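Local structure of histidine-containing phosphotransfer protein 2 (1YVI) at residues T11-S16 and F131-Q136; E60-L65 and M115-V120; V70-V75 and D111-A116. The protein relays phosphoryl groups from cytokinin sensor histidine kinases to response regulators in the multistep His-to-Asp phosphorelay, acting as a positive regulator of cytokinin signalling. One frame throughout, in Å; residues are numbered along the deposited sequence.

Contact 1: residues T11-S16 and F131-Q136; sequences TALLSS and FQTMLQ
Leu13 reaches across to the backbone of Met134 and carries most of this contact. Its CB points at segment 131-136. CG lies anti to the backbone N (chi1 179°), which extends the side chain toward the other helix. There the CD2 branch does the touching. Leu13 CD2 sits 3.4 Å from Met134 N and 3.7 Å from Met134 CB. It also meets the methyl of Thr133, with Leu13 CD2 and Thr133 CG2 3.9 Å apart. The Thr133 hydroxyl is turned to its own helix and bonds to Asn129 O. Met134 adds a second point of contact through its sulfur. Leu14 CD2 meets Met134 SD at 4.1 Å, the two side chains crossing at a slant. No hydrogen bond links the segments; the side-chain touches are apolar. The helices run nearly antiparallel, at 157°, with axes 10.3 Å apart at their closest. Helix 25-34 borders the same patch, since Leu14 and Met134 both touch Phe27. From the next turn, Leu137 also packs on Leu13. Leu135 and Phe131 pack on helix 42-65, and Phe131 also touches Met17 of helix 2-19, so helix 110-142 contacts both helices.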
loop_
_atom_site.group_PDB
_atom_site.type_symbol
_atom_site.label_atom_id
_atom_site.label_comp_id
_atom_site.label_asym_id
_atom_site.label_seq_id
_atom_site.Cartn_x
_atom_site.Cartn_y
_atom_site.Cartn_z
ATOM N N THR A 11 8.616 -7.454 -15.998
ATOM C CA THR A 11 9.525 -8.255 -15.185
ATOM C C THR A 11 10.543 -7.352 -14.485
ATOM O O THR A 11 10.823 -7.513 -13.286
ATOM C CB THR A 11 10.267 -9.282 -16.087
ATOM O OG1 THR A 11 9.289 -10.189 -16.595
ATOM C CG2 THR A 11 11.359 -10.056 -15.318
ATOM N N ALA A 12 11.090 -6.406 -15.255
ATOM C CA ALA A 12 12.025 -5.440 -14.730
ATOM C C ALA A 12 11.402 -4.629 -13.589
ATOM O O ALA A 12 11.996 -4.478 -12.517
ATOM C CB ALA A 12 12.512 -4.517 -15.844
ATOM N N LEU A 13 10.216 -4.088 -13.822
ATOM C CA LEU A 13 9.509 -3.346 -12.742
ATOM C C LEU A 13 9.280 -4.177 -11.482
ATOM O O LEU A 13 9.638 -3.732 -10.384
ATOM C CB LEU A 13 8.174 -2.806 -13.225
ATOM C CG LEU A 13 7.321 -2.039 -12.200
ATOM C CD1 LEU A 13 8.030 -0.740 -11.789
ATOM C CD2 LEU A 13 6.015 -1.703 -12.855
ATOM N N LEU A 14 8.639 -5.344 -11.616
ATOM C CA LEU A 14 8.421 -6.227 -10.452
ATOM C C LEU A 14 9.721 -6.567 -9.729
ATOM O O LEU A 14 9.769 -6.539 -8.485
ATOM C CB LEU A 14 7.691 -7.527 -10.827
ATOM C CG LEU A 14 6.330 -7.348 -11.497
ATOM C CD1 LEU A 14 5.892 -8.662 -12.173
ATOM C CD2 LEU A 14 5.340 -6.829 -10.485
ATOM N N SER A 15 10.778 -6.892 -10.472
ATOM C CA SER A 15 12.039 -7.222 -9.821
ATOM C C SER A 15 12.573 -6.035 -8.979
ATOM O O SER A 15 13.023 -6.194 -7.839
ATOM C CB SER A 15 13.061 -7.717 -10.852
ATOM O OG SER A 15 14.372 -7.317 -10.513
ATOM N N SER A 16 12.493 -4.843 -9.524
ATOM C CA SER A 16 12.956 -3.678 -8.783
ATOM C C SER A 16 12.054 -3.381 -7.546
ATOM O O SER A 16 12.531 -2.864 -6.542
ATOM C CB SER A 16 13.057 -2.481 -9.724
ATOM O OG SER A 16 11.766 -1.899 -9.885
ATOM N N PHE A 131 2.966 0.576 -8.588
ATOM C CA PHE A 131 1.688 -0.075 -8.931
ATOM C C PHE A 131 1.019 0.532 -10.123
ATOM O O PHE A 131 0.499 -0.187 -10.914
ATOM C CB PHE A 131 0.662 -0.087 -7.787
ATOM C CG PHE A 131 0.955 -1.102 -6.691
ATOM C CD1 PHE A 131 1.756 -2.225 -6.909
ATOM C CD2 PHE A 131 0.322 -0.957 -5.434
ATOM C CE1 PHE A 131 1.955 -3.176 -5.879
ATOM C CE2 PHE A 131 0.470 -1.925 -4.425
ATOM C CZ PHE A 131 1.317 -3.019 -4.623
ATOM N N GLN A 132 1.009 1.847 -10.249
ATOM C CA GLN A 132 0.331 2.476 -11.361
ATOM C C GLN A 132 1.038 2.168 -12.695
ATOM O O GLN A 132 0.406 1.865 -13.684
ATOM C CB GLN A 132 0.286 4.001 -11.147
ATOM C CG GLN A 132 -0.704 4.430 -10.032
ATOM C CD GLN A 132 -2.102 3.937 -10.278
ATOM O OE1 GLN A 132 -2.667 4.276 -11.284
ATOM N NE2 GLN A 132 -2.660 3.132 -9.353
ATOM N N THR A 133 2.356 2.235 -12.692
ATOM C CA THR A 133 3.174 1.803 -13.853
ATOM C C THR A 133 2.893 0.309 -14.184
ATOM O O THR A 133 2.718 -0.044 -15.354
ATOM C CB THR A 133 4.676 2.047 -13.566
ATOM O OG1 THR A 133 4.904 3.458 -13.273
ATOM C CG2 THR A 133 5.548 1.623 -14.759
ATOM N N MET A 134 2.843 -0.548 -13.168
ATOM C CA MET A 134 2.517 -1.990 -13.353
ATOM C C MET A 134 1.174 -2.143 -14.039
ATOM O O MET A 134 1.042 -2.918 -15.005
ATOM C CB MET A 134 2.523 -2.716 -11.997
ATOM C CG MET A 134 2.320 -4.201 -12.100
ATOM S SD MET A 134 1.775 -4.849 -10.500
ATOM C CE MET A 134 0.034 -4.648 -10.655
ATOM N N LEU A 135 0.176 -1.412 -13.553
ATOM C CA LEU A 135 -1.222 -1.497 -14.100
ATOM C C LEU A 135 -1.299 -1.150 -15.586
ATOM O O LEU A 135 -2.029 -1.803 -16.376
ATOM C CB LEU A 135 -2.198 -0.589 -13.331
ATOM C CG LEU A 135 -2.452 -0.999 -11.876
ATOM C CD1 LEU A 135 -3.221 0.088 -11.104
ATOM C CD2 LEU A 135 -3.238 -2.304 -11.814
ATOM N N GLN A 136 -0.598 -0.081 -15.942
ATOM C CA GLN A 136 -0.498 0.373 -17.315
ATOM C C GLN A 136 0.169 -0.722 -18.152
ATOM O O GLN A 136 -0.362 -1.107 -19.212
ATOM C CB GLN A 136 0.281 1.684 -17.327
ATOM C CG GLN A 136 0.405 2.478 -18.627
ATOM C CD GLN A 136 0.934 3.915 -18.298
ATOM O OE1 GLN A 136 1.313 4.186 -17.144
ATOM N NE2 GLN A 136 0.951 4.823 -19.297
#

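Contact 2: residues E60-L65 and M115-V120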
loop_
_atom_site.group_PDB
_atom_site.type_symbol
_atom_site.label_atom_id
_atom_site.label_comp_id
_atom_site.label_asym_id
_atom_site.label_seq_id
_atom_site.Cartn_x
_atom_site.Cartn_y
_atom_site.Cartn_z
ATOM N N GLU A 60 -9.374 9.120 5.985
ATOM C CA GLU A 60 -10.201 9.037 7.221
ATOM C C GLU A 60 -9.392 9.310 8.490
ATOM O O GLU A 60 -9.893 9.922 9.445
ATOM C CB GLU A 60 -10.907 7.665 7.403
ATOM C CG GLU A 60 -11.830 7.269 6.286
ATOM C CD GLU A 60 -13.205 7.935 6.299
ATOM O OE1 GLU A 60 -13.454 8.831 7.148
ATOM O OE2 GLU A 60 -14.044 7.543 5.436
ATOM N N ILE A 61 -8.196 8.745 8.558
ATOM C CA ILE A 61 -7.302 9.057 9.668
ATOM C C ILE A 61 -6.988 10.570 9.740
ATOM O O ILE A 61 -7.102 11.167 10.821
ATOM C CB ILE A 61 -5.992 8.285 9.558
ATOM C CG1 ILE A 61 -6.271 6.754 9.756
ATOM C CG2 ILE A 61 -5.014 8.682 10.713
ATOM C CD1 ILE A 61 -5.085 5.867 9.229
ATOM N N ALA A 62 -6.601 11.174 8.605
ATOM C CA ALA A 62 -6.369 12.644 8.554
ATOM C C ALA A 62 -7.523 13.414 9.170
ATOM O O ALA A 62 -7.309 14.310 10.013
ATOM C CB ALA A 62 -6.052 13.127 7.116
ATOM N N THR A 63 -8.740 13.072 8.794
ATOM C CA THR A 63 -9.941 13.703 9.331
ATOM C C THR A 63 -10.086 13.536 10.826
ATOM O O THR A 63 -10.404 14.516 11.532
ATOM C CB THR A 63 -11.227 13.201 8.618
ATOM O OG1 THR A 63 -11.122 13.562 7.259
ATOM C CG2 THR A 63 -12.501 13.797 9.209
ATOM N N LEU A 64 -9.843 12.325 11.333
ATOM C CA LEU A 64 -9.894 12.109 12.757
ATOM C C LEU A 64 -8.887 12.991 13.488
ATOM O O LEU A 64 -9.160 13.515 14.617
ATOM C CB LEU A 64 -9.662 10.624 13.099
ATOM C CG LEU A 64 -10.704 9.569 12.662
ATOM C CD1 LEU A 64 -10.102 8.175 12.914
ATOM C CD2 LEU A 64 -11.977 9.752 13.478
ATOM N N LEU A 65 -7.726 13.184 12.860
ATOM C CA LEU A 65 -6.625 13.953 13.492
ATOM C C LEU A 65 -6.797 15.470 13.417
ATOM O O LEU A 65 -6.043 16.221 14.074
ATOM C CB LEU A 65 -5.287 13.558 12.859
ATOM C CG LEU A 65 -4.826 12.114 13.142
ATOM C CD1 LEU A 65 -3.518 11.806 12.355
ATOM C CD2 LEU A 65 -4.634 11.915 14.661
ATOM N N MET A 115 2.646 13.073 12.247
ATOM C CA MET A 115 3.994 12.837 11.679
ATOM C C MET A 115 4.095 11.412 11.192
ATOM O O MET A 115 4.666 11.163 10.118
ATOM C CB MET A 115 5.117 13.076 12.706
ATOM C CG MET A 115 5.442 14.565 13.004
ATOM S SD MET A 115 7.038 14.597 13.900
ATOM C CE MET A 115 8.253 14.317 12.580
ATOM N N ALA A 116 3.453 10.487 11.901
ATOM C CA ALA A 116 3.408 9.084 11.434
ATOM C C ALA A 116 2.594 8.922 10.118
ATOM O O ALA A 116 2.978 8.162 9.223
ATOM C CB ALA A 116 2.866 8.147 12.562
ATOM N N LEU A 117 1.477 9.660 10.029
ATOM C CA LEU A 117 0.629 9.605 8.845
ATOM C C LEU A 117 1.356 10.171 7.638
ATOM O O LEU A 117 1.210 9.635 6.519
ATOM C CB LEU A 117 -0.694 10.341 9.050
ATOM C CG LEU A 117 -1.764 10.065 7.953
ATOM C CD1 LEU A 117 -2.163 8.541 7.962
ATOM C CD2 LEU A 117 -2.945 11.004 8.308
ATOM N N ALA A 118 2.181 11.206 7.854
ATOM C CA ALA A 118 2.997 11.699 6.739
ATOM C C ALA A 118 3.950 10.607 6.211
ATOM O O ALA A 118 4.136 10.477 4.995
ATOM C CB ALA A 118 3.783 12.968 7.160
ATOM N N VAL A 119 4.566 9.821 7.112
ATOM C CA VAL A 119 5.421 8.703 6.678
ATOM C C VAL A 119 4.551 7.631 5.951
ATOM O O VAL A 119 4.998 6.993 4.954
ATOM C CB VAL A 119 6.261 8.079 7.895
ATOM C CG1 VAL A 119 7.139 6.904 7.426
ATOM C CG2 VAL A 119 7.139 9.219 8.663
ATOM N N VAL A 120 3.351 7.389 6.474
ATOM C CA VAL A 120 2.437 6.453 5.783
ATOM C C VAL A 120 2.229 6.929 4.334
ATOM O O VAL A 120 2.305 6.149 3.356
ATOM C CB VAL A 120 1.105 6.268 6.509
ATOM C CG1 VAL A 120 0.065 5.432 5.602
ATOM C CG2 VAL A 120 1.300 5.554 7.876
#
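Leu117 is the one side chain of segment 115-120 that meets segment 60-65, and it touches three residues there. Leu117 CD2 lies over the backbone at Ala62, 3.7 Å from Ala62 N and 3.9 Å from Ala62 CB. The same methyl meets the branch methyl of Ile61, with Leu117 CD2 and Ile61 CG2 3.9 Å apart. Leu117 CD1 turns to Ile61 as well, coming 4.0 Å from Ile61 CG2. One turn on, Leu65 CD1 closes over Leu117 CD2 at 4.2 Å. The contact is buried, its side-chain touches are all apolar, and no hydrogen bond crosses it.

Torsions explain the reach. Leu117 CG stands anti to the backbone N (chi1 -167°), which carries both methyls toward helix 42-65. In Ile61 it is CG2 that takes this place, and it faces the leucine fork.

Further out, Tyr78 of helix 72-89 packs on Ile61. Ala116, just before Leu117, packs on Phe101 of helix 92-106, and Val120, about a turn later, on Thr97 of the same helix. Arg110 NH1 bonds to Leu65 O near the C-terminal end of helix 42-65. The two axes come within 10.9 Å and run antiparallel at 164°. This antiparallel pairing is part of the four-helix bundle characteristic of HPt domains, formed here by helices 42-65, 72-89, 92-106 and 110-142.

Contact 3: residues V70-V75 and D111-A116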
loop_
_atom_site.group_PDB
_atom_site.type_symbol
_atom_site.label_atom_id
_atom_site.label_comp_id
_atom_site.label_asym_id
_atom_site.label_seq_id
_atom_site.Cartn_x
_atom_site.Cartn_y
_atom_site.Cartn_z
ATOM N N VAL A 70 -9.402 14.234 19.750
ATOM C CA VAL A 70 -9.038 13.148 18.839
ATOM C C VAL A 70 -9.492 11.852 19.476
ATOM O O VAL A 70 -9.239 11.612 20.676
ATOM C CB VAL A 70 -7.534 13.094 18.557
ATOM C CG1 VAL A 70 -7.212 11.848 17.748
ATOM C CG2 VAL A 70 -7.112 14.333 17.760
ATOM N N ASN A 71 -10.175 11.018 18.683
ATOM C CA ASN A 71 -10.551 9.684 19.162
ATOM C C ASN A 71 -9.379 8.770 18.797
ATOM O O ASN A 71 -9.363 8.230 17.690
ATOM C CB ASN A 71 -11.807 9.226 18.444
ATOM C CG ASN A 71 -12.257 7.856 18.878
ATOM O OD1 ASN A 71 -11.544 7.114 19.560
ATOM N ND2 ASN A 71 -13.485 7.531 18.519
ATOM N N PHE A 72 -8.426 8.597 19.727
ATOM C CA PHE A 72 -7.234 7.808 19.461
ATOM C C PHE A 72 -7.519 6.313 19.298
ATOM O O PHE A 72 -6.782 5.618 18.628
ATOM C CB PHE A 72 -6.164 8.067 20.558
ATOM C CG PHE A 72 -5.548 9.450 20.472
ATOM C CD1 PHE A 72 -4.650 9.739 19.450
ATOM C CD2 PHE A 72 -5.913 10.461 21.374
ATOM C CE1 PHE A 72 -4.091 11.023 19.306
ATOM C CE2 PHE A 72 -5.361 11.758 21.264
ATOM C CZ PHE A 72 -4.434 12.033 20.199
ATOM N N ASP A 73 -8.577 5.808 19.921
ATOM C CA ASP A 73 -8.936 4.397 19.729
ATOM C C ASP A 73 -9.336 4.121 18.287
ATOM O O ASP A 73 -8.964 3.090 17.762
ATOM C CB ASP A 73 -10.117 4.019 20.611
ATOM C CG ASP A 73 -9.768 4.014 22.076
ATOM O OD1 ASP A 73 -8.616 3.711 22.450
ATOM O OD2 ASP A 73 -10.699 4.219 22.840
ATOM N N LYS A 74 -10.035 5.076 17.660
ATOM C CA LYS A 74 -10.474 4.959 16.277
ATOM C C LYS A 74 -9.329 5.184 15.282
ATOM O O LYS A 74 -9.191 4.461 14.279
ATOM C CB LYS A 74 -11.661 5.891 16.009
ATOM C CG LYS A 74 -12.404 5.550 14.697
ATOM C CD LYS A 74 -13.655 6.448 14.532
ATOM C CE LYS A 74 -14.371 6.177 13.173
ATOM N NZ LYS A 74 -15.776 6.750 13.165
ATOM N N VAL A 75 -8.453 6.136 15.572
ATOM C CA VAL A 75 -7.191 6.186 14.830
ATOM C C VAL A 75 -6.445 4.869 14.810
ATOM O O VAL A 75 -5.987 4.386 13.760
ATOM C CB VAL A 75 -6.283 7.363 15.377
ATOM C CG1 VAL A 75 -4.932 7.434 14.564
ATOM C CG2 VAL A 75 -7.079 8.711 15.269
ATOM N N ASP A 111 0.129 15.152 17.327
ATOM C CA ASP A 111 1.276 15.511 16.494
ATOM C C ASP A 111 2.113 14.336 16.110
ATOM O O ASP A 111 2.572 14.278 14.990
ATOM C CB ASP A 111 2.129 16.610 17.144
ATOM C CG ASP A 111 1.458 17.999 17.111
ATOM O OD1 ASP A 111 0.275 18.206 16.685
ATOM O OD2 ASP A 111 2.122 18.934 17.552
ATOM N N GLY A 112 2.260 13.342 16.982
ATOM C CA GLY A 112 2.972 12.123 16.623
ATOM C C GLY A 112 2.207 11.322 15.531
ATOM O O GLY A 112 2.804 10.801 14.611
ATOM N N CYS A 113 0.892 11.197 15.689
ATOM C CA CYS A 113 -0.002 10.547 14.701
ATOM C C CYS A 113 0.117 11.283 13.361
ATOM O O CYS A 113 0.245 10.627 12.325
ATOM C CB CYS A 113 -1.455 10.570 15.202
ATOM S SG CYS A 113 -1.735 9.415 16.589
ATOM N N LEU A 114 0.123 12.623 13.388
ATOM C CA LEU A 114 0.255 13.418 12.165
ATOM C C LEU A 114 1.574 13.180 11.477
ATOM O O LEU A 114 1.620 13.039 10.253
ATOM C CB LEU A 114 -0.039 14.920 12.405
ATOM C CG LEU A 114 -1.495 15.354 12.509
ATOM C CD1 LEU A 114 -1.572 16.798 13.102
ATOM C CD2 LEU A 114 -2.230 15.316 11.196
ATOM N N MET A 115 2.646 13.073 12.247
ATOM C CA MET A 115 3.994 12.837 11.679
ATOM C C MET A 115 4.095 11.412 11.192
ATOM O O MET A 115 4.666 11.163 10.118
ATOM C CB MET A 115 5.117 13.076 12.706
ATOM C CG MET A 115 5.442 14.565 13.004
ATOM S SD MET A 115 7.038 14.597 13.900
ATOM C CE MET A 115 8.253 14.317 12.580
ATOM N N ALA A 116 3.453 10.487 11.901
ATOM C CA ALA A 116 3.408 9.084 11.434
ATOM C C ALA A 116 2.594 8.922 10.118
ATOM O O ALA A 116 2.978 8.162 9.223
ATOM C CB ALA A 116 2.866 8.147 12.562
#
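A sulfur-aromatic contact between Cys113 and Phe72 joins the start of helix 72-89 to the first turns of helix 110-142. It lies at one end of the helical bundle, about 19 Å from the centre of the chain to the centre of the contact. Cys113 SG approaches the Phe72 ring at its edge, close to the ring plane. Cys113 SG sits 5.2 Å from the Phe72 ring centroid, in a direction 83° off the ring normal. The nearest ring atom is Phe72 CE1, 3.9 Å from Cys113 SG, and CD1 follows. The sulfur therefore meets the rim of the ring and not its pi face. One face is taken by Val70, whose CG1 lies 3.5 Å above the plane of the Phe72 ring, over its centre.

Val75, one turn after Phe72, adds a looser apolar contact: its CG1 is 4.3 Å from Cys113 SG. The thiol thus touches both residues. Cys113 holds SG anti to its carbonyl carbon (chi1 -72°), which directs it at this pair. No hydrogen bond crosses between the segments.

The start of helix 72-89 is capped locally. Asn71 is its N-cap, and Lys74 N gives a capping bond to Asn71 OD1 at 3.2 Å. The donor stands above the carbonyl plane of the side-chain amide, 70° out of it. The cap lies directly before Phe72, in the first turn of the helix.

Neighbouring helices enclose the contact. Leu65 of helix 42-65 packs on Cys113, and Leu64 of that helix packs on Val75. From helix 92-106, Phe104 touches Cys113 and Cys105 touches Val75. The Cys113 side chain accordingly meets residues of the three other helices of the bundle.

From the N terminus, helix 2-19 enters contact 1 first, and its partner comes only near the end of the chain, at 131-136. That wide loop encloses the other two contacts. Contact 2 starts in the C-terminal part of helix 42-65 and closes at 115-120. Contact 3 starts just after it, at the head of helix 72-89, and closes at 111-116, on the same stretch of helix 110-142 where contact 2 ends. The two share Met115 and Ala116 and touch, with centres 7 Å apart. Contact 1 is centred 27 Å from contact 2, across the chain's centre. Helix 110-142 serves all three, tying the N-terminal helix to the bundle.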